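Local coordinates for cytochrome c-552/4 domain-containing protein (Ignicoccus hospitalis KIN4/I, PDB 4QO5) that is of uncharacterised function but binds eight c-type hemes and, as a membrane-associated multiheme cytochrome, probably takes part in electron transfer, at residues L13-S25 / L72-G84. Numbering follows the deposited sequence.
With HEC (heme c), chain C.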
ATOM      1  N   LEU A  13      -5.478 -35.614 -20.390  1.00 26.19           N
ATOM      2  CA  LEU A  13      -5.748 -34.648 -21.453  1.00 25.79           C
ATOM      3  C   LEU A  13      -6.259 -35.337 -22.706  1.00 28.76           C
ATOM      4  O   LEU A  13      -6.044 -36.527 -22.917  1.00 29.60           O
ATOM      5  CB  LEU A  13      -4.481 -33.867 -21.808  1.00 25.51           C
ATOM      6  CG  LEU A  13      -3.970 -32.928 -20.717  1.00 25.42           C
ATOM      7  CD1 LEU A  13      -2.623 -32.358 -21.115  1.00 26.64           C
ATOM      8  CD2 LEU A  13      -4.993 -31.809 -20.465  1.00 28.25           C
ATOM      9  N   LYS A  14      -6.937 -34.583 -23.554  1.00 25.28           N
ATOM     10  CA  LYS A  14      -7.345 -35.140 -24.828  1.00 25.97           C
ATOM     11  C   LYS A  14      -7.047 -34.148 -25.923  1.00 23.41           C
ATOM     12  O   LYS A  14      -6.878 -32.943 -25.662  1.00 23.01           O
ATOM     13  CB  LYS A  14      -8.822 -35.518 -24.824  1.00 37.43           C
ATOM     14  CG  LYS A  14      -9.752 -34.375 -24.491  1.00 42.11           C
ATOM     15  CD  LYS A  14     -11.192 -34.852 -24.433  1.00 54.02           C
ATOM     16  CE  LYS A  14     -12.096 -33.766 -23.881  1.00 58.29           C
ATOM     17  NZ  LYS A  14     -13.534 -34.154 -23.915  1.00 65.33           N
ATOM     18  N   ASN A  15      -6.953 -34.673 -27.140  1.00 21.88           N
ATOM     19  CA  ASN A  15      -6.694 -33.875 -28.331  1.00 20.07           C
ATOM     20  C   ASN A  15      -5.395 -33.091 -28.239  1.00 24.36           C
ATOM     21  O   ASN A  15      -5.317 -31.946 -28.683  1.00 24.99           O
ATOM     22  CB  ASN A  15      -7.885 -32.947 -28.622  1.00 24.53           C
ATOM     23  CG  ASN A  15      -9.176 -33.714 -28.806  1.00 25.68           C
ATOM     24  OD1 ASN A  15      -9.218 -34.690 -29.553  1.00 28.20           O
ATOM     25  ND2 ASN A  15     -10.231 -33.296 -28.106  1.00 26.17           N
ATOM     26  N   VAL A  16      -4.377 -33.718 -27.649  1.00 23.43           N
ATOM     27  CA  VAL A  16      -3.043 -33.149 -27.618  1.00 23.13           C
ATOM     28  C   VAL A  16      -2.294 -33.564 -28.894  1.00 23.61           C
ATOM     29  O   VAL A  16      -2.388 -34.707 -29.333  1.00 25.86           O
ATOM     30  CB  VAL A  16      -2.287 -33.606 -26.359  1.00 23.51           C
ATOM     31  CG1 VAL A  16      -0.967 -32.878 -26.247  1.00 23.92           C
ATOM     32  CG2 VAL A  16      -3.149 -33.330 -25.121  1.00 22.05           C
ATOM     33  N   SER A  17      -1.572 -32.636 -29.509  1.00 19.54           N
ATOM     34  CA  SER A  17      -0.836 -32.980 -30.730  1.00 21.04           C
ATOM     35  C   SER A  17       0.321 -33.911 -30.373  1.00 25.97           C
ATOM     36  O   SER A  17       0.805 -33.896 -29.238  1.00 23.97           O
ATOM     37  CB  SER A  17      -0.325 -31.718 -31.438  1.00 25.16           C
ATOM     38  OG  SER A  17       0.718 -31.097 -30.693  1.00 24.42           O
ATOM     39  N   PRO A  18       0.753 -34.746 -31.334  1.00 26.05           N
ATOM     40  CA  PRO A  18       1.914 -35.609 -31.079  1.00 27.56           C
ATOM     41  C   PRO A  18       3.130 -34.789 -30.697  1.00 25.22           C
ATOM     42  O   PRO A  18       3.931 -35.222 -29.861  1.00 27.77           O
ATOM     43  CB  PRO A  18       2.154 -36.294 -32.424  1.00 30.56           C
ATOM     44  CG  PRO A  18       0.830 -36.261 -33.111  1.00 37.22           C
ATOM     45  CD  PRO A  18       0.124 -35.018 -32.636  1.00 32.97           C
ATOM     46  N   GLN A  19       3.265 -33.610 -31.292  1.00 24.65           N
ATOM     47  CA  GLN A  19       4.403 -32.754 -30.982  1.00 22.79           C
ATOM     48  C   GLN A  19       4.364 -32.299 -29.537  1.00 21.07           C
ATOM     49  O   GLN A  19       5.346 -32.418 -28.807  1.00 24.63           O
ATOM     50  CB  GLN A  19       4.444 -31.542 -31.898  1.00 23.38           C
ATOM     51  CG  GLN A  19       4.705 -31.892 -33.359  1.00 26.84           C
ATOM     52  CD  GLN A  19       3.427 -32.003 -34.178  1.00 38.55           C
ATOM     53  OE1 GLN A  19       2.345 -32.273 -33.650  1.00 33.70           O
ATOM     54  NE2 GLN A  19       3.550 -31.792 -35.484  1.00 43.32           N
ATOM     55  N   THR A  20       3.210 -31.791 -29.122  1.00 21.10           N
ATOM     56  CA  THR A  20       3.081 -31.276 -27.771  1.00 22.35           C
ATOM     57  C   THR A  20       3.289 -32.392 -26.751  1.00 23.04           C
ATOM     58  O   THR A  20       3.881 -32.164 -25.704  1.00 20.72           O
ATOM     59  CB  THR A  20       1.767 -30.493 -27.593  1.00 19.20           C
ATOM     60  OG1 THR A  20       1.923 -29.221 -28.234  1.00 20.13           O
ATOM     61  CG2 THR A  20       1.446 -30.238 -26.095  1.00 20.74           C
ATOM     62  N   LYS A  21       2.852 -33.607 -27.075  1.00 23.15           N
ATOM     63  CA  LYS A  21       3.070 -34.729 -26.170  1.00 24.12           C
ATOM     64  C   LYS A  21       4.559 -34.944 -25.915  1.00 26.12           C
ATOM     65  O   LYS A  21       4.958 -35.299 -24.815  1.00 26.00           O
ATOM     66  CB  LYS A  21       2.440 -36.021 -26.695  1.00 29.61           C
ATOM     67  CG  LYS A  21       0.921 -36.064 -26.576  1.00 35.09           C
ATOM     68  CD  LYS A  21       0.391 -37.454 -26.935  1.00 46.48           C
ATOM     69  CE  LYS A  21      -1.001 -37.692 -26.366  1.00 52.57           C
ATOM     70  NZ  LYS A  21      -1.482 -39.087 -26.625  1.00 58.38           N
ATOM     71  N   THR A  22       5.371 -34.714 -26.937  1.00 23.64           N
ATOM     72  CA  THR A  22       6.815 -34.805 -26.778  1.00 24.52           C
ATOM     73  C   THR A  22       7.359 -33.689 -25.878  1.00 28.29           C
ATOM     74  O   THR A  22       8.158 -33.955 -24.969  1.00 25.50           O
ATOM     75  CB  THR A  22       7.518 -34.809 -28.138  1.00 25.56           C
ATOM     76  OG1 THR A  22       7.008 -35.897 -28.926  1.00 31.73           O
ATOM     77  CG2 THR A  22       9.015 -34.988 -27.954  1.00 31.34           C
ATOM     78  N   CYS A  23       6.919 -32.454 -26.102  1.00 23.94           N
ATOM     79  CA  CYS A  23       7.327 -31.351 -25.225  1.00 20.75           C
ATOM     80  C   CYS A  23       6.964 -31.653 -23.780  1.00 24.66           C
ATOM     81  O   CYS A  23       7.770 -31.449 -22.872  1.00 27.02           O
ATOM     82  CB  CYS A  23       6.637 -30.037 -25.575  1.00 17.70           C
ATOM     83  SG  CYS A  23       6.232 -29.780 -27.305  1.00 25.00           S
ATOM     84  N   LEU A  24       5.731 -32.106 -23.564  1.00 26.11           N
ATOM     85  CA  LEU A  24       5.251 -32.339 -22.203  1.00 24.37           C
ATOM     86  C   LEU A  24       6.025 -33.435 -21.511  1.00 29.98           C
ATOM     87  O   LEU A  24       6.274 -33.357 -20.305  1.00 27.16           O
ATOM     88  CB  LEU A  24       3.783 -32.741 -22.205  1.00 19.85           C
ATOM     89  CG  LEU A  24       2.816 -31.635 -22.617  1.00 21.17           C
ATOM     90  CD1 LEU A  24       1.412 -32.208 -22.751  1.00 23.05           C
ATOM     91  CD2 LEU A  24       2.856 -30.501 -21.593  1.00 27.62           C
ATOM     92  N   SER A  25       6.373 -34.477 -22.259  1.00 28.83           N
ATOM     93  CA  SER A  25       7.016 -35.634 -21.643  1.00 32.83           C
ATOM     94  C   SER A  25       8.343 -35.230 -21.028  1.00 31.00           C
ATOM     95  O   SER A  25       8.805 -35.836 -20.057  1.00 30.63           O
ATOM     96  CB  SER A  25       7.189 -36.779 -22.642  1.00 36.76           C
ATOM     97  OG  SER A  25       8.145 -36.445 -23.631  1.00 46.68           O
ATOM     98  N   LEU A  72      -3.951 -27.022 -36.715  1.00 26.70           N
ATOM     99  CA  LEU A  72      -4.213 -26.428 -35.402  1.00 26.04           C
ATOM    100  C   LEU A  72      -5.678 -26.527 -34.984  1.00 22.16           C
ATOM    101  O   LEU A  72      -6.009 -26.261 -33.824  1.00 25.07           O
ATOM    102  CB  LEU A  72      -3.793 -24.947 -35.374  1.00 25.23           C
ATOM    103  CG  LEU A  72      -2.317 -24.601 -35.598  1.00 29.89           C
ATOM    104  CD1 LEU A  72      -2.106 -23.095 -35.682  1.00 24.00           C
ATOM    105  CD2 LEU A  72      -1.452 -25.192 -34.498  1.00 30.40           C
ATOM    106  N   ARG A  73      -6.552 -26.883 -35.921  1.00 25.24           N
ATOM    107  CA  ARG A  73      -8.000 -26.818 -35.664  1.00 27.49           C
ATOM    108  C   ARG A  73      -8.513 -27.827 -34.643  1.00 27.67           C
ATOM    109  O   ARG A  73      -9.437 -27.532 -33.873  1.00 23.28           O
ATOM    110  CB  ARG A  73      -8.782 -26.998 -36.955  1.00 25.69           C
ATOM    111  CG  ARG A  73      -8.608 -25.860 -37.930  1.00 29.32           C
ATOM    112  CD  ARG A  73      -9.373 -26.100 -39.221  1.00 29.70           C
ATOM    113  NE  ARG A  73      -8.939 -25.130 -40.217  1.00 31.39           N
ATOM    114  CZ  ARG A  73      -8.887 -25.354 -41.525  1.00 32.68           C
ATOM    115  NH1 ARG A  73      -9.241 -26.532 -42.027  1.00 31.36           N
ATOM    116  NH2 ARG A  73      -8.463 -24.393 -42.329  1.00 27.25           N
ATOM    117  N   ASN A  74      -7.924 -29.017 -34.648  1.00 23.79           N
ATOM    118  CA  ASN A  74      -8.475 -30.126 -33.882  1.00 22.87           C
ATOM    119  C   ASN A  74      -7.582 -30.616 -32.749  1.00 22.63           C
ATOM    120  O   ASN A  74      -7.738 -31.737 -32.269  1.00 24.42           O
ATOM    121  CB  ASN A  74      -8.860 -31.276 -34.818  1.00 22.49           C
ATOM    122  CG  ASN A  74      -9.835 -30.841 -35.903  1.00 31.51           C
ATOM    123  OD1 ASN A  74      -9.506 -30.854 -37.089  1.00 37.65           O
ATOM    124  ND2 ASN A  74     -11.041 -30.457 -35.502  1.00 32.05           N
ATOM    125  N   VAL A  75      -6.649 -29.771 -32.322  1.00 19.94           N
ATOM    126  CA  VAL A  75      -5.869 -30.054 -31.118  1.00 19.53           C
ATOM    127  C   VAL A  75      -5.972 -28.890 -30.152  1.00 21.75           C
ATOM    128  O   VAL A  75      -6.258 -27.755 -30.567  1.00 21.36           O
ATOM    129  CB  VAL A  75      -4.378 -30.359 -31.432  1.00 22.57           C
ATOM    130  CG1 VAL A  75      -4.250 -31.658 -32.220  1.00 26.89           C
ATOM    131  CG2 VAL A  75      -3.721 -29.206 -32.193  1.00 25.38           C
ATOM    132  N   VAL A  76      -5.768 -29.170 -28.861  1.00 19.40           N
ATOM    133  CA  VAL A  76      -5.737 -28.107 -27.871  1.00 17.29           C
ATOM    134  C   VAL A  76      -4.477 -27.290 -28.113  1.00 17.59           C
ATOM    135  O   VAL A  76      -3.584 -27.724 -28.853  1.00 20.73           O
ATOM    136  CB  VAL A  76      -5.802 -28.638 -26.410  1.00 22.19           C
ATOM    137  CG1 VAL A  76      -7.114 -29.390 -26.180  1.00 21.49           C
ATOM    138  CG2 VAL A  76      -4.587 -29.542 -26.087  1.00 22.08           C
ATOM    139  N   VAL A  77      -4.426 -26.094 -27.536  1.00 18.65           N
ATOM    140  CA  VAL A  77      -3.322 -25.174 -27.777  1.00 18.78           C
ATOM    141  C   VAL A  77      -2.196 -25.490 -26.788  1.00 18.07           C
ATOM    142  O   VAL A  77      -2.173 -24.966 -25.662  1.00 21.28           O
ATOM    143  CB  VAL A  77      -3.769 -23.737 -27.583  1.00 19.34           C
ATOM    144  CG1 VAL A  77      -2.709 -22.764 -28.076  1.00 21.96           C
ATOM    145  CG2 VAL A  77      -5.078 -23.512 -28.296  1.00 22.87           C
ATOM    146  N   GLY A  78      -1.292 -26.361 -27.229  1.00 20.94           N
ATOM    147  CA  GLY A  78      -0.185 -26.846 -26.418  1.00 23.06           C
ATOM    148  C   GLY A  78       1.125 -26.156 -26.755  1.00 20.41           C
ATOM    149  O   GLY A  78       1.158 -25.233 -27.576  1.00 20.75           O
ATOM    150  N   CYS A  79       2.200 -26.601 -26.111  1.00 20.40           N
ATOM    151  CA  CYS A  79       3.523 -25.994 -26.241  1.00 21.50           C
ATOM    152  C   CYS A  79       3.925 -25.797 -27.710  1.00 19.71           C
ATOM    153  O   CYS A  79       4.432 -24.748 -28.092  1.00 20.33           O
ATOM    154  CB  CYS A  79       4.579 -26.892 -25.576  1.00 25.81           C
ATOM    155  SG  CYS A  79       4.009 -27.826 -24.095  1.00 23.18           S
ATOM    156  N   TYR A  80       3.706 -26.816 -28.527  1.00 17.53           N
ATOM    157  CA  TYR A  80       4.132 -26.728 -29.919  1.00 21.44           C
ATOM    158  C   TYR A  80       3.218 -25.815 -30.734  1.00 26.72           C
ATOM    159  O   TYR A  80       3.668 -25.147 -31.668  1.00 21.32           O
ATOM    160  CB  TYR A  80       4.209 -28.115 -30.547  1.00 21.57           C
ATOM    161  CG  TYR A  80       4.638 -28.057 -32.000  1.00 21.84           C
ATOM    162  CD1 TYR A  80       5.973 -27.880 -32.329  1.00 25.62           C
ATOM    163  CD2 TYR A  80       3.704 -28.145 -33.026  1.00 28.02           C
ATOM    164  CE1 TYR A  80       6.380 -27.814 -33.653  1.00 33.50           C
ATOM    165  CE2 TYR A  80       4.104 -28.079 -34.357  1.00 30.81           C
ATOM    166  CZ  TYR A  80       5.443 -27.913 -34.654  1.00 34.36           C
ATOM    167  OH  TYR A  80       5.865 -27.839 -35.962  1.00 38.82           O
ATOM    168  N   GLU A  81       1.940 -25.764 -30.359  1.00 26.93           N
ATOM    169  CA  GLU A  81       0.971 -24.981 -31.116  1.00 23.07           C
ATOM    170  C   GLU A  81       1.329 -23.497 -31.080  1.00 28.22           C
ATOM    171  O   GLU A  81       1.208 -22.813 -32.087  1.00 35.51           O
ATOM    172  CB  GLU A  81      -0.462 -25.234 -30.630  1.00 21.92           C
ATOM    173  CG  GLU A  81      -1.028 -26.599 -31.039  1.00 23.58           C
ATOM    174  CD  GLU A  81      -0.184 -27.783 -30.553  1.00 26.99           C
ATOM    175  OE1 GLU A  81       0.308 -28.564 -31.403  1.00 29.57           O
ATOM    176  OE2 GLU A  81      -0.013 -27.944 -29.323  1.00 27.49           O
ATOM    177  N   CYS A  82       1.801 -23.004 -29.940  1.00 21.49           N
ATOM    178  CA  CYS A  82       2.310 -21.621 -29.863  1.00 18.86           C
ATOM    179  C   CYS A  82       3.766 -21.442 -30.289  1.00 23.21           C
ATOM    180  O   CYS A  82       4.075 -20.613 -31.140  1.00 25.51           O
ATOM    181  CB  CYS A  82       2.118 -21.052 -28.463  1.00 19.00           C
ATOM    182  SG  CYS A  82       0.379 -20.724 -28.194  1.00 22.74           S
ATOM    183  N   HIS A  83       4.664 -22.202 -29.676  1.00 17.47           N
ATOM    184  CA  HIS A  83       6.083 -21.961 -29.856  1.00 20.61           C
ATOM    185  C   HIS A  83       6.612 -22.425 -31.198  1.00 23.09           C
ATOM    186  O   HIS A  83       7.717 -22.065 -31.577  1.00 22.93           O
ATOM    187  CB  HIS A  83       6.890 -22.612 -28.729  1.00 21.64           C
ATOM    188  CG  HIS A  83       6.741 -21.903 -27.428  1.00 18.27           C
ATOM    189  ND1 HIS A  83       7.433 -20.744 -27.133  1.00 18.63           N
ATOM    190  CD2 HIS A  83       5.957 -22.153 -26.355  1.00 18.56           C
ATOM    191  CE1 HIS A  83       7.096 -20.325 -25.926  1.00 16.51           C
ATOM    192  NE2 HIS A  83       6.214 -21.171 -25.442  1.00 15.26           N
ATOM    193  N   GLY A  84       5.826 -23.222 -31.911  1.00 23.70           N
ATOM    194  CA  GLY A  84       6.241 -23.692 -33.228  1.00 23.59           C
ATOM    195  C   GLY A  84       5.608 -22.918 -34.374  1.00 23.59           C
ATOM    196  O   GLY A  84       5.830 -23.247 -35.539  1.00 23.76           O
TER
HETATM  197 FE   HEC C 602       5.303 -20.911 -23.571  1.00 18.96          FE
HETATM  198  CHA HEC C 602       7.593 -18.396 -23.067  1.00 15.51           C
HETATM  199  CHB HEC C 602       7.651 -23.199 -22.475  1.00 16.88           C
HETATM  200  CHC HEC C 602       3.028 -23.281 -23.936  1.00 18.45           C
HETATM  201  CHD HEC C 602       3.102 -18.633 -24.885  1.00 17.97           C
HETATM  202  NA  HEC C 602       7.200 -20.829 -22.866  1.00 18.20           N
HETATM  203  C1A HEC C 602       7.968 -19.669 -22.752  1.00 17.55           C
HETATM  204  C2A HEC C 602       9.274 -20.013 -22.253  1.00 17.88           C
HETATM  205  C3A HEC C 602       9.296 -21.329 -22.073  1.00 16.98           C
HETATM  206  C4A HEC C 602       8.005 -21.869 -22.451  1.00 14.47           C
HETATM  207  CMA HEC C 602      10.489 -22.148 -21.534  1.00 18.45           C
HETATM  208  CAA HEC C 602      10.434 -19.012 -22.026  1.00 18.92           C
HETATM  209  CBA HEC C 602      10.182 -17.984 -20.936  1.00 18.44           C
HETATM  210  CGA HEC C 602      10.542 -18.623 -19.629  1.00 23.19           C
HETATM  211  O1A HEC C 602       9.784 -18.399 -18.649  1.00 20.83           O
HETATM  212  O2A HEC C 602      11.566 -19.363 -19.582  1.00 25.76           O
HETATM  213  NB  HEC C 602       5.398 -22.799 -23.354  1.00 20.54           N
HETATM  214  C1B HEC C 602       6.387 -23.586 -22.780  1.00 16.41           C
HETATM  215  C2B HEC C 602       5.856 -24.881 -22.463  1.00 18.06           C
HETATM  216  C3B HEC C 602       4.567 -24.819 -22.829  1.00 16.23           C
HETATM  217  C4B HEC C 602       4.271 -23.562 -23.417  1.00 14.13           C
HETATM  218  CMB HEC C 602       6.682 -25.990 -21.752  1.00 26.16           C
HETATM  219  CAB HEC C 602       3.373 -25.740 -22.667  1.00 31.38           C
HETATM  220  CBB HEC C 602       3.391 -26.471 -21.279  1.00 28.02           C
HETATM  221  NC  HEC C 602       3.454 -20.962 -24.306  1.00 20.18           N
HETATM  222  C1C HEC C 602       2.650 -22.066 -24.402  1.00 16.96           C
HETATM  223  C2C HEC C 602       1.482 -21.763 -25.191  1.00 15.36           C
HETATM  224  C3C HEC C 602       1.456 -20.419 -25.230  1.00 19.60           C
HETATM  225  C4C HEC C 602       2.724 -19.939 -24.825  1.00 17.21           C
HETATM  226  CMC HEC C 602       0.306 -22.778 -25.253  1.00 17.82           C
HETATM  227  CAC HEC C 602       0.488 -19.353 -25.804  1.00 37.28           C
HETATM  228  CBC HEC C 602      -1.024 -19.655 -25.600  1.00 21.74           C
HETATM  229  ND  HEC C 602       5.367 -18.903 -23.904  1.00 17.59           N
HETATM  230  C1D HEC C 602       4.298 -18.168 -24.412  1.00 14.54           C
HETATM  231  C2D HEC C 602       4.582 -16.756 -24.428  1.00 15.53           C
HETATM  232  C3D HEC C 602       5.997 -16.652 -23.880  1.00 14.99           C
HETATM  233  C4D HEC C 602       6.395 -18.025 -23.598  1.00 16.51           C
HETATM  234  CMD HEC C 602       3.564 -15.689 -24.921  1.00 19.50           C
HETATM  235  CAD HEC C 602       6.913 -15.421 -23.628  1.00 19.85           C
HETATM  236  CBD HEC C 602       6.521 -14.133 -24.326  1.00 20.25           C
HETATM  237  CGD HEC C 602       5.559 -13.348 -23.449  1.00 24.01           C
HETATM  238  O1D HEC C 602       5.144 -12.250 -23.871  1.00 25.18           O
HETATM  239  O2D HEC C 602       5.216 -13.815 -22.333  1.00 24.70           O
HETATM  240  O   HOH W   1     -10.519 -32.759 -32.081  1.00 28.14           O
HETATM  241  O   HOH W   2      -1.751 -29.851 -28.537  1.00 23.20           O
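The carboxylate of E81 takes one hydroxyl on each oxygen. S17 OG donates to E81 OE1 at 2.7 Å, and T20 OG1 donates to E81 OE2 at 2.6 Å. Both hydroxyls come on the syn side, somewhat out of the carboxylate plane. E81 is bent at chi2 (58°), which turns its carboxylate back toward helix 18-25. One water joins S17 N, V76 O and E81 OE2.

Each hydroxyl also accepts a backbone N-H. S17 OG caps its own helix by accepting from T20 N. T20 OG1 accepts from Y80 N at 3.0 Å, in the first turn of helix 79-83. Before the helices, V76 N donates to N15 O at 2.8 Å, and V75 CA lies against the same oxygen.

Q19 lies over one face of the Y80 ring. Q19 CB makes a CH-pi contact 3.9 Å from the Y80 centroid, and CG sits over the ring centre. The bend at chi2 leaves the amide nearly parallel (8°), above the CD2-CE2 side. C23 CB and L24 CD2 pack on C79 SG.

C79, C82 and H83 belong to a CxxCH heme-binding motif. H83 and H222 are the axial ligands of this heme iron. C23 carries another heme. The buried carboxylate is thus matched by hydroxyl, water and weak G78 N-H donors, which probably stabilise its negative charge and tie together the starts of two heme-bearing helices.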